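Local coordinates for p800 reaction center core protein (Heliobacterium modesticaldum, PDB 5V8K) that forms the homodimeric core of a photosynthetic reaction center, holding bacteriochlorophyll g pigments in the membrane and taking part in binding a [4Fe-4S] cluster, at residues Asp199-Leu204 / Gly282-Leu287; Phe274-Val279 / Val394-Met399; Ile305-Asp310 / Met399-Lys404. One frame throughout, in Å; residues are numbered along the deposited sequence.

Contact 1: Asp199-Leu204 / Gly282-Leu287; sequences DWEAVL and GAHFML. With GBF (Bacteriochlorophyll g), chain F.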
# COMPACT_ATOMS: atom_id res chain seq x y z
N ASP A 199 -23.43 -28.26 20.87
CA ASP A 199 -22.60 -27.88 19.73
C ASP A 199 -21.22 -27.43 20.20
O ASP A 199 -21.09 -26.43 20.91
CB ASP A 199 -23.29 -26.78 18.91
CG ASP A 199 -22.87 -26.80 17.44
OD1 ASP A 199 -21.67 -26.57 17.16
OD2 ASP A 199 -23.75 -27.05 16.57
N TRP A 200 -20.20 -28.17 19.76
CA TRP A 200 -18.81 -27.83 20.05
C TRP A 200 -18.43 -26.45 19.50
O TRP A 200 -17.58 -25.77 20.07
CB TRP A 200 -17.88 -28.91 19.46
CG TRP A 200 -18.02 -29.07 17.99
CD1 TRP A 200 -18.79 -29.98 17.34
CD2 TRP A 200 -17.38 -28.29 16.98
NE1 TRP A 200 -18.68 -29.82 15.98
CE2 TRP A 200 -17.83 -28.78 15.73
CE3 TRP A 200 -16.49 -27.22 17.00
CZ2 TRP A 200 -17.41 -28.24 14.52
CZ3 TRP A 200 -16.07 -26.67 15.78
CH2 TRP A 200 -16.53 -27.17 14.57
N GLU A 201 -19.03 -26.03 18.39
CA GLU A 201 -18.63 -24.73 17.87
C GLU A 201 -19.15 -23.60 18.74
O GLU A 201 -18.51 -22.55 18.83
CB GLU A 201 -19.07 -24.57 16.41
CG GLU A 201 -18.35 -23.42 15.70
CD GLU A 201 -18.52 -23.37 14.19
OE1 GLU A 201 -19.53 -23.91 13.67
OE2 GLU A 201 -17.65 -22.76 13.52
N ALA A 202 -20.26 -23.79 19.45
CA ALA A 202 -20.72 -22.72 20.34
C ALA A 202 -19.77 -22.56 21.51
O ALA A 202 -19.38 -21.43 21.84
CB ALA A 202 -22.14 -22.98 20.83
N VAL A 203 -19.39 -23.67 22.15
CA VAL A 203 -18.39 -23.64 23.23
C VAL A 203 -17.10 -23.02 22.73
O VAL A 203 -16.53 -22.13 23.37
CB VAL A 203 -18.16 -25.05 23.78
CG1 VAL A 203 -17.04 -25.05 24.84
CG2 VAL A 203 -19.47 -25.56 24.44
N LEU A 204 -16.62 -23.47 21.58
CA LEU A 204 -15.36 -22.98 21.05
C LEU A 204 -15.42 -21.48 20.85
O LEU A 204 -14.47 -20.76 21.22
CB LEU A 204 -15.04 -23.70 19.75
CG LEU A 204 -13.87 -23.07 18.98
CD1 LEU A 204 -12.60 -23.18 19.79
CD2 LEU A 204 -13.70 -23.75 17.66
N GLY A 282 -18.89 -18.19 16.25
CA GLY A 282 -20.24 -18.09 16.78
C GLY A 282 -21.23 -17.83 15.66
O GLY A 282 -22.28 -18.46 15.59
N ALA A 283 -20.87 -16.92 14.76
CA ALA A 283 -21.69 -16.61 13.60
C ALA A 283 -21.86 -17.84 12.71
O ALA A 283 -22.94 -18.08 12.17
CB ALA A 283 -21.05 -15.46 12.80
N HIS A 284 -20.79 -18.60 12.52
CA HIS A 284 -20.89 -19.81 11.71
C HIS A 284 -21.81 -20.83 12.38
O HIS A 284 -22.58 -21.52 11.70
CB HIS A 284 -19.51 -20.41 11.47
CG HIS A 284 -19.55 -21.62 10.61
ND1 HIS A 284 -19.34 -22.89 11.11
CD2 HIS A 284 -19.86 -21.78 9.30
CE1 HIS A 284 -19.50 -23.77 10.14
NE2 HIS A 284 -19.82 -23.13 9.04
N PHE A 285 -21.73 -20.95 13.70
CA PHE A 285 -22.67 -21.81 14.41
C PHE A 285 -24.11 -21.34 14.20
O PHE A 285 -25.00 -22.14 13.89
CB PHE A 285 -22.30 -21.85 15.90
CG PHE A 285 -23.45 -22.23 16.82
CD1 PHE A 285 -23.85 -23.55 16.98
CD2 PHE A 285 -24.10 -21.25 17.55
CE1 PHE A 285 -24.93 -23.87 17.84
CE2 PHE A 285 -25.15 -21.55 18.41
CZ PHE A 285 -25.57 -22.86 18.55
N MET A 286 -24.35 -20.03 14.32
CA MET A 286 -25.70 -19.52 14.11
C MET A 286 -26.17 -19.81 12.70
O MET A 286 -27.33 -20.17 12.48
CB MET A 286 -25.76 -18.02 14.37
CG MET A 286 -25.53 -17.67 15.80
SD MET A 286 -24.94 -15.98 15.87
CE MET A 286 -25.75 -15.45 17.31
N LEU A 287 -25.29 -19.65 11.72
CA LEU A 287 -25.67 -19.87 10.34
C LEU A 287 -26.04 -21.32 10.11
O LEU A 287 -26.99 -21.61 9.36
CB LEU A 287 -24.53 -19.43 9.43
CG LEU A 287 -24.82 -19.40 7.95
CD1 LEU A 287 -25.95 -18.37 7.64
CD2 LEU A 287 -23.56 -19.05 7.15
MG GBF F . -9.70 -27.89 20.00
CHA GBF F . -10.24 -25.54 22.58
CHB GBF F . -6.47 -27.27 20.22
CHC GBF F . -9.57 -29.19 16.81
CHD GBF F . -13.22 -28.30 19.91
NA GBF F . -8.58 -26.72 21.17
C1A GBF F . -8.83 -25.78 22.10
C2A GBF F . -7.68 -25.39 23.03
C3A GBF F . -6.50 -25.93 22.22
C4A GBF F . -7.24 -26.67 21.14
CMA GBF F . -5.61 -24.81 21.66
CAA GBF F . -7.62 -25.89 24.48
CBA GBF F . -7.72 -27.41 24.58
CGA GBF F . -8.41 -27.80 25.87
O1A GBF F . -7.77 -28.05 26.89
O2A GBF F . -9.80 -28.21 25.80
NB GBF F . -8.21 -28.17 18.67
C1B GBF F . -6.91 -27.92 18.97
C2B GBF F . -6.15 -28.25 17.89
C3B GBF F . -7.01 -28.76 16.94
C4B GBF F . -8.31 -28.74 17.48
CMB GBF F . -4.64 -28.11 17.76
CAB GBF F . -6.44 -29.20 15.67
CBB GBF F . -7.07 -29.42 14.54
NC GBF F . -11.10 -28.53 18.64
C1C GBF F . -10.88 -29.12 17.48
C2C GBF F . -11.90 -29.79 16.63
C3C GBF F . -12.88 -29.50 17.69
C4C GBF F . -12.41 -28.77 18.78
CMC GBF F . -12.15 -28.94 15.38
CAC GBF F . -14.30 -29.93 17.62
CBC GBF F . -14.86 -30.73 16.46
ND GBF F . -11.36 -27.17 20.90
C1D GBF F . -12.68 -27.36 20.90
C2D GBF F . -13.65 -26.58 21.95
C3D GBF F . -12.52 -25.95 22.48
C4D GBF F . -11.24 -26.25 21.93
CMD GBF F . -15.13 -26.53 22.23
CAD GBF F . -12.29 -24.90 23.49
OBD GBF F . -13.02 -24.34 24.38
CBD GBF F . -10.82 -24.82 23.73
CGD GBF F . -10.36 -23.39 23.77
O1D GBF F . -10.07 -22.81 24.79
O2D GBF F . -10.27 -22.65 22.56
CED GBF F . -10.09 -21.24 22.64
C1 GBF F . -10.52 -28.58 26.98
C2 GBF F . -11.64 -29.47 26.54
C3 GBF F . -12.65 -29.03 25.79
C4 GBF F . -12.75 -27.57 25.40
C5 GBF F . -13.73 -30.00 25.36
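Glu201 and Ala202 face Phe285 and Gly282 across a nearly antiparallel pair of predicted transmembrane helices, 200-224 and 258-291, whose axes, taken over 200-204 and 282-287, approach to 8.7 Å at 155°. This is helix pairing within the pigment-carrying core of a PsaA/PsaB-like reaction center, at the start of helix 200-224. Asp199 is its N-cap: OD1 accepts from Glu201 N through the anti lone pair, at 3.0 Å. Glu201 reaches across with an extended chain, and His284 ND1 donates to Glu201 OE1 (2.8 Å) on its syn lone pair, the bond bent to 150° and OE1 tilted from the imidazole plane; the bond to OE2 is weak. The buried carboxylate has two more polar partners, Arg288 in a salt bridge and His281 in a hydrogen bond, and Arg288 also bridges to Asp199. With CG between the backbone N and the carbonyl carbon (chi1 59°), the Trp200 indole lies between Glu201 CB and the chain F bacteriochlorophyll g, whose CBC lies 3.5 Å from Trp200 CD2. Replacing Trp200 by an alanine would probably leave CAC and CBC of the pigment without the flat surface they rest on, and Gln5 OE1 without its indole N-H. Phe285 CD1, at the ring edge, lies 3.4 Å from Asp199 CG, and Ala202 CB sits over one face, 4.0 Å from the ring centroid in a CH-pi contact.

Contact 2: Phe274-Val279 / Val394-Met399; sequences FWIGGV and VPMWRM. With GBF (Bacteriochlorophyll g), chain T.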
# COMPACT_ATOMS: atom_id res chain seq x y z
N PHE A 274 -8.26 -13.49 18.30
CA PHE A 274 -9.22 -14.39 18.94
C PHE A 274 -10.61 -13.77 19.02
O PHE A 274 -11.61 -14.49 18.96
CB PHE A 274 -8.74 -14.79 20.34
CG PHE A 274 -7.80 -15.97 20.36
CD1 PHE A 274 -8.30 -17.25 20.30
CD2 PHE A 274 -6.42 -15.79 20.42
CE1 PHE A 274 -7.45 -18.34 20.29
CE2 PHE A 274 -5.58 -16.88 20.41
CZ PHE A 274 -6.09 -18.15 20.36
N TRP A 275 -10.70 -12.45 19.16
CA TRP A 275 -11.99 -11.77 19.18
C TRP A 275 -12.70 -11.98 17.85
O TRP A 275 -13.86 -12.40 17.80
CB TRP A 275 -11.77 -10.28 19.45
CG TRP A 275 -12.97 -9.38 19.55
CD1 TRP A 275 -14.18 -9.67 20.11
CD2 TRP A 275 -13.05 -8.03 19.07
NE1 TRP A 275 -15.02 -8.56 20.02
CE2 TRP A 275 -14.33 -7.55 19.39
CE3 TRP A 275 -12.15 -7.19 18.41
CZ2 TRP A 275 -14.74 -6.25 19.05
CZ3 TRP A 275 -12.55 -5.93 18.07
CH2 TRP A 275 -13.84 -5.46 18.40
N ILE A 276 -12.00 -11.71 16.75
CA ILE A 276 -12.63 -11.76 15.45
C ILE A 276 -12.85 -13.20 15.02
O ILE A 276 -13.92 -13.54 14.52
CB ILE A 276 -11.78 -10.98 14.43
CG1 ILE A 276 -11.82 -9.49 14.80
CG2 ILE A 276 -12.29 -11.22 13.01
CD1 ILE A 276 -10.80 -8.63 14.11
N GLY A 277 -11.86 -14.08 15.24
CA GLY A 277 -12.06 -15.49 14.94
C GLY A 277 -13.09 -16.15 15.82
O GLY A 277 -13.81 -17.04 15.37
N GLY A 278 -13.18 -15.74 17.08
CA GLY A 278 -14.22 -16.28 17.93
C GLY A 278 -15.61 -15.89 17.46
O GLY A 278 -16.53 -16.71 17.43
N VAL A 279 -15.77 -14.62 17.09
CA VAL A 279 -17.06 -14.16 16.57
C VAL A 279 -17.38 -14.87 15.26
O VAL A 279 -18.54 -15.22 15.00
CB VAL A 279 -17.05 -12.63 16.42
CG1 VAL A 279 -18.29 -12.11 15.67
CG2 VAL A 279 -16.99 -12.00 17.82
N VAL A 394 -18.15 -3.37 12.43
CA VAL A 394 -19.12 -3.30 11.31
C VAL A 394 -19.10 -4.63 10.56
O VAL A 394 -20.16 -5.27 10.45
CB VAL A 394 -18.86 -2.10 10.38
CG1 VAL A 394 -19.66 -2.19 9.09
CG2 VAL A 394 -19.23 -0.78 11.11
N PRO A 395 -17.96 -5.11 10.04
CA PRO A 395 -17.97 -6.46 9.46
C PRO A 395 -18.30 -7.57 10.46
O PRO A 395 -18.91 -8.57 10.07
CB PRO A 395 -16.56 -6.64 8.87
CG PRO A 395 -15.71 -5.57 9.48
CD PRO A 395 -16.68 -4.43 9.87
N MET A 396 -17.98 -7.39 11.74
CA MET A 396 -18.26 -8.43 12.74
C MET A 396 -19.76 -8.63 12.93
O MET A 396 -20.25 -9.77 13.00
CB MET A 396 -17.60 -8.09 14.07
CG MET A 396 -16.09 -8.03 13.98
SD MET A 396 -15.27 -7.58 15.54
CE MET A 396 -15.63 -9.06 16.41
N TRP A 397 -20.52 -7.54 13.05
CA TRP A 397 -21.95 -7.70 13.24
C TRP A 397 -22.65 -8.11 11.95
O TRP A 397 -23.71 -8.74 12.02
CB TRP A 397 -22.58 -6.45 13.85
CG TRP A 397 -22.21 -6.30 15.30
CD1 TRP A 397 -21.38 -5.37 15.84
CD2 TRP A 397 -22.66 -7.11 16.40
NE1 TRP A 397 -21.29 -5.53 17.18
CE2 TRP A 397 -22.07 -6.58 17.57
CE3 TRP A 397 -23.50 -8.22 16.51
CZ2 TRP A 397 -22.27 -7.15 18.84
CZ3 TRP A 397 -23.72 -8.77 17.79
CH2 TRP A 397 -23.09 -8.23 18.93
N ARG A 398 -22.03 -7.88 10.80
CA ARG A 398 -22.58 -8.42 9.56
C ARG A 398 -22.39 -9.94 9.46
O ARG A 398 -23.27 -10.64 8.95
CB ARG A 398 -21.95 -7.68 8.37
CG ARG A 398 -22.43 -6.21 8.23
CD ARG A 398 -21.61 -5.47 7.19
NE ARG A 398 -21.88 -5.93 5.83
CZ ARG A 398 -21.43 -5.30 4.75
NH1 ARG A 398 -20.73 -4.19 4.89
NH2 ARG A 398 -21.74 -5.72 3.52
N MET A 399 -21.24 -10.47 9.92
CA MET A 399 -21.06 -11.92 10.08
C MET A 399 -22.22 -12.52 10.84
O MET A 399 -22.80 -13.53 10.43
CB MET A 399 -19.75 -12.25 10.83
CG MET A 399 -18.49 -12.28 10.01
SD MET A 399 -17.06 -13.00 10.96
CE MET A 399 -16.58 -11.72 12.09
MG GBF T . -19.95 -12.16 21.83
CHA GBF T . -22.21 -14.84 21.87
CHB GBF T . -20.80 -11.57 18.69
CHC GBF T . -18.15 -9.29 22.25
CHD GBF T . -19.27 -12.96 25.31
NA GBF T . -21.21 -13.00 20.57
C1A GBF T . -22.09 -14.00 20.65
C2A GBF T . -23.07 -14.22 19.55
C3A GBF T . -22.23 -13.54 18.47
C4A GBF T . -21.36 -12.65 19.29
CMA GBF T . -21.37 -14.51 17.66
CAA GBF T . -24.46 -13.60 19.86
CBA GBF T . -24.47 -12.07 19.91
CGA GBF T . -25.89 -11.60 20.13
O1A GBF T . -26.80 -12.04 19.43
O2A GBF T . -26.02 -10.26 20.69
NB GBF T . -19.67 -10.51 20.66
C1B GBF T . -19.95 -10.51 19.33
C2B GBF T . -19.50 -9.33 18.80
C3B GBF T . -18.78 -8.69 19.79
C4B GBF T . -18.80 -9.54 20.93
CMB GBF T . -19.76 -8.84 17.39
CAB GBF T . -18.19 -7.37 19.54
CBB GBF T . -17.76 -6.49 20.41
NC GBF T . -18.97 -11.34 23.43
C1C GBF T . -18.26 -10.21 23.42
C2C GBF T . -17.43 -9.71 24.54
C3C GBF T . -17.90 -10.83 25.35
C4C GBF T . -18.72 -11.74 24.70
CMC GBF T . -15.93 -9.90 24.18
CAC GBF T . -17.45 -10.98 26.74
CBC GBF T . -16.56 -9.95 27.39
ND GBF T . -20.51 -13.44 23.28
C1D GBF T . -20.23 -13.78 24.54
C2D GBF T . -20.91 -15.07 25.24
C3D GBF T . -21.64 -15.32 24.07
C4D GBF T . -21.43 -14.44 22.96
CMD GBF T . -20.85 -15.72 26.58
CAD GBF T . -22.72 -16.25 23.68
OBD GBF T . -23.15 -17.33 24.20
CBD GBF T . -23.00 -16.04 22.21
CGD GBF T . -22.55 -17.16 21.32
O1D GBF T . -21.44 -17.21 20.83
O2D GBF T . -23.42 -18.26 21.02
CED GBF T . -22.81 -19.55 21.09
C1 GBF T . -27.18 -9.46 20.54
C2 GBF T . -26.70 -8.03 20.62
C3 GBF T . -26.40 -7.43 21.78
C4 GBF T . -26.55 -8.15 23.09
C5 GBF T . -25.90 -6.00 21.78
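Met396 reaches from helix 376-401 toward Trp275, Ile276 and Val279 of helix 258-291. Its CB starts beside the pigment, 4.0 Å from the methyl CMB of the chain T bacteriochlorophyll. The chain then runs extended through CG to SD, which lies over the six-membered ring of Trp275, 3.8 Å from its centroid, a Met-aromatic contact. From another direction Ile276 CG1 comes to 4.0 Å from the same SD. A bend at the last torsion, chi3 70°, carries CE on over the five-membered ring, where it makes a CH-pi contact 3.7 Å from the centroid and 14° off the ring normal. CE also meets Val279 CG2, at 3.5 Å. These are two neighbouring helices of the PsaA/PsaB-like core, both predicted to span the membrane, running almost in the same direction, and with axes 10.4 Å apart it is the long methionines that span the gap; one turn on from Met396, Met399 places its own CE against Val279 CG1 and the carbonyl of Ile276. The bacteriochlorophyll fits against both helices: its CBB touches Trp275 CZ2, 3.3 Å, at the indole edge, while its CMB sits over the face of Trp397, 3.2 Å from CE2. Arg398 points elsewhere, to a salt bridge with Glu548 of the second subunit.

Contact 3: Ile305-Asp310 / Met399-Lys404; sequences IKRCYD and MVFFSK. With DGG (1-[glycerolylphosphonyl]-2-[8-(2-hexyl-cyclopropyl)-octanal-1-yl]-3-[hexadecanal-1-yl]-glycerol), chain B.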
# COMPACT_ATOMS: atom_id res chain seq x y z
N ILE A 305 -32.67 -15.93 15.73
CA ILE A 305 -33.35 -16.50 14.57
C ILE A 305 -34.24 -15.44 13.93
O ILE A 305 -34.27 -15.30 12.70
CB ILE A 305 -34.14 -17.76 14.95
CG1 ILE A 305 -33.20 -18.92 15.31
CG2 ILE A 305 -35.04 -18.17 13.79
CD1 ILE A 305 -32.73 -18.93 16.74
N LYS A 306 -34.94 -14.65 14.74
CA LYS A 306 -35.78 -13.60 14.18
C LYS A 306 -34.92 -12.47 13.60
O LYS A 306 -35.12 -12.04 12.46
CB LYS A 306 -36.75 -13.06 15.24
N ARG A 307 -33.92 -12.01 14.36
CA ARG A 307 -33.14 -10.86 13.95
C ARG A 307 -32.41 -11.12 12.64
O ARG A 307 -32.23 -10.20 11.83
CB ARG A 307 -32.14 -10.48 15.05
CG ARG A 307 -32.77 -9.84 16.23
CD ARG A 307 -31.87 -9.85 17.44
NE ARG A 307 -32.42 -9.02 18.50
CZ ARG A 307 -31.95 -8.96 19.74
NH1 ARG A 307 -30.90 -9.69 20.09
NH2 ARG A 307 -32.53 -8.17 20.62
N CYS A 308 -31.95 -12.36 12.42
CA CYS A 308 -31.27 -12.69 11.18
C CYS A 308 -32.19 -12.67 9.96
O CYS A 308 -31.70 -12.82 8.84
CB CYS A 308 -30.62 -14.07 11.27
SG CYS A 308 -29.23 -14.19 12.40
N TYR A 309 -33.50 -12.49 10.16
CA TYR A 309 -34.42 -12.29 9.05
C TYR A 309 -35.09 -10.92 9.05
O TYR A 309 -35.86 -10.63 8.13
CB TYR A 309 -35.52 -13.37 9.05
CG TYR A 309 -35.00 -14.73 8.64
CD1 TYR A 309 -34.94 -15.08 7.30
CD2 TYR A 309 -34.57 -15.65 9.58
CE1 TYR A 309 -34.46 -16.33 6.91
CE2 TYR A 309 -34.10 -16.90 9.20
CZ TYR A 309 -34.03 -17.23 7.86
OH TYR A 309 -33.56 -18.46 7.48
N ASP A 310 -34.85 -10.08 10.05
CA ASP A 310 -35.63 -8.86 10.21
C ASP A 310 -34.82 -7.67 9.68
O ASP A 310 -33.87 -7.22 10.32
CB ASP A 310 -36.02 -8.69 11.67
CG ASP A 310 -36.63 -7.34 11.96
OD1 ASP A 310 -36.62 -6.46 11.08
OD2 ASP A 310 -37.11 -7.15 13.10
N MET A 399 -21.24 -10.47 9.92
CA MET A 399 -21.06 -11.92 10.08
C MET A 399 -22.22 -12.52 10.84
O MET A 399 -22.80 -13.53 10.43
CB MET A 399 -19.75 -12.25 10.83
CG MET A 399 -18.49 -12.28 10.01
SD MET A 399 -17.06 -13.00 10.96
CE MET A 399 -16.58 -11.72 12.09
N VAL A 400 -22.56 -11.88 11.96
CA VAL A 400 -23.56 -12.42 12.88
C VAL A 400 -24.96 -12.36 12.28
O VAL A 400 -25.73 -13.32 12.39
CB VAL A 400 -23.50 -11.66 14.22
CG1 VAL A 400 -24.63 -12.11 15.14
CG2 VAL A 400 -22.14 -11.87 14.87
N PHE A 401 -25.34 -11.23 11.66
CA PHE A 401 -26.75 -10.96 11.34
C PHE A 401 -27.07 -10.82 9.85
O PHE A 401 -28.27 -10.86 9.49
CB PHE A 401 -27.22 -9.68 12.05
CG PHE A 401 -27.39 -9.84 13.53
CD1 PHE A 401 -28.18 -10.86 14.06
CD2 PHE A 401 -26.77 -8.97 14.40
CE1 PHE A 401 -28.36 -11.01 15.44
CE2 PHE A 401 -26.93 -9.10 15.79
CZ PHE A 401 -27.71 -10.13 16.31
N PHE A 402 -26.08 -10.68 8.97
CA PHE A 402 -26.30 -10.52 7.54
C PHE A 402 -25.93 -11.74 6.69
O PHE A 402 -25.92 -11.63 5.46
CB PHE A 402 -25.51 -9.31 7.02
CG PHE A 402 -26.07 -7.96 7.40
CD1 PHE A 402 -26.35 -7.64 8.72
CD2 PHE A 402 -26.23 -6.98 6.43
CE1 PHE A 402 -26.84 -6.38 9.04
CE2 PHE A 402 -26.70 -5.73 6.76
CZ PHE A 402 -27.00 -5.43 8.07
N SER A 403 -25.58 -12.87 7.29
CA SER A 403 -24.93 -13.93 6.52
C SER A 403 -25.91 -14.92 5.91
O SER A 403 -25.51 -15.70 5.05
CB SER A 403 -23.92 -14.66 7.41
OG SER A 403 -22.76 -13.84 7.58
N LYS A 404 -27.18 -14.85 6.26
CA LYS A 404 -28.22 -15.63 5.60
C LYS A 404 -29.07 -14.76 4.67
O LYS A 404 -29.16 -15.02 3.47
CB LYS A 404 -29.08 -16.30 6.66
CG LYS A 404 -30.24 -17.12 6.11
CD LYS A 404 -29.75 -18.38 5.47
CE LYS A 404 -30.90 -19.38 5.37
NZ LYS A 404 -30.39 -20.66 4.83
C16 DGG B . -12.45 -6.56 21.85
C15 DGG B . -13.08 -5.84 23.01
C14 DGG B . -14.20 -6.69 23.56
C13 DGG B . -15.46 -5.90 23.79
C12 DGG B . -15.64 -5.64 25.27
C11 DGG B . -17.01 -6.03 25.76
C10 DGG B . -18.04 -5.81 24.67
C9 DGG B . -19.43 -6.14 25.17
C8 DGG B . -20.49 -5.86 24.11
C7 DGG B . -21.85 -6.42 24.48
C6 DGG B . -21.91 -7.95 24.37
C5 DGG B . -22.04 -8.43 22.94
C4 DGG B . -22.32 -9.91 22.84
C3 DGG B . -23.42 -10.39 23.77
C2 DGG B . -23.76 -11.86 23.54
C1 DGG B . -25.04 -12.30 24.21
O1 DGG B . -25.71 -11.51 24.80
O17 DGG B . -25.52 -13.66 24.14
C17 DGG B . -26.84 -14.06 23.75
C19 DGG B . -26.83 -15.35 22.91
O19 DGG B . -26.36 -16.50 23.62
C21 DGG B . -26.72 -16.67 25.02
O21 DGG B . -27.88 -16.80 25.31
C22 DGG B . -25.68 -16.70 26.12
C23 DGG B . -26.21 -16.36 27.53
C24 DGG B . -25.31 -15.48 28.37
C25 DGG B . -24.70 -14.36 27.53
C26 DGG B . -23.87 -13.42 28.39
C27 DGG B . -23.13 -12.36 27.57
C28 DGG B . -22.19 -11.53 28.43
C29 DGG B . -21.60 -10.36 27.66
C30 DGG B . -20.86 -9.36 28.54
C31 DGG B . -20.70 -8.05 27.80
C18 DGG B . -28.23 -15.63 22.36
P DGG B . -30.21 -13.96 21.77
OP1 DGG B . -31.01 -14.70 22.76
OP2 DGG B . -28.69 -14.42 21.80
OP3 DGG B . -30.56 -13.98 20.33
OP4 DGG B . -30.00 -12.50 22.35
C40 DGG B . -30.74 -12.03 23.47
C41 DGG B . -30.97 -10.52 23.34
O42 DGG B . -29.72 -9.86 23.35
C43 DGG B . -31.80 -9.99 24.49
O44 DGG B . -31.83 -8.56 24.43
O HOH W 1 -28.90 -13.39 8.12
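Cys308 and Phe401 make a van der Waals contact, backed by a shared water, where helices 303-307 and 376-401 both come to an end in the PsaA/PsaB-like fold, partly buried and with its centre about 27 Å from that of the chain. The chain leaves the first helix through a type I beta turn, Arg307 to Asp310, and Asp310 caps helix 311-344 that follows. Chi1 of -68° sets Cys308 SG beside its own backbone N, from where it meets the edge of the Phe401 ring, 3.9 Å from CD1, in a sulfur-aromatic contact. Arg307 CB approaches the same ring obliquely, 3.8 Å from CE1. One face of Phe401 is covered by Val400 CG1, and Phe313 meets the ring edge-to-face. Farther out, Tyr309 OH rests on the aliphatic chain of Lys404, 3.5 Å from CE. Between the backbones the water accepts from Lys404 N at 2.9 Å and lies 2.9 Å from Cys308 O and from Phe401 O. Ser403 folds its hydroxyl back to Met399, OG donating to O at 2.9 Å. The extended Arg307 side chain brings its guanidinium to the lipid headgroup, NH1 to C41 3.4 Å.

Overall arrangement
The three contacts lie along helices 258-291 and 376-401, with contact 1 at the start of helix 200-224 and contact 3 at the end of 376-401; contacts 1 and 2 share helix 258-291, contacts 2 and 3 share Met399. Their centres lie about 12 Å apart for contacts 1 and 2, and about 14 Å for either with contact 3. They touch directly: Ala283 CB of contact 1 lies 3.5 Å from Met399 O, and Val279 CG1 of contact 2 lies 3.9 Å from Val400 CG2 of contact 3. One bacteriochlorophyll g, that of chain T, draws on all three: Gly282 and Met286, Trp275 and Trp397, and Arg307 and Phe401 belong to its pocket. The same lipid touches Trp275 and Arg307.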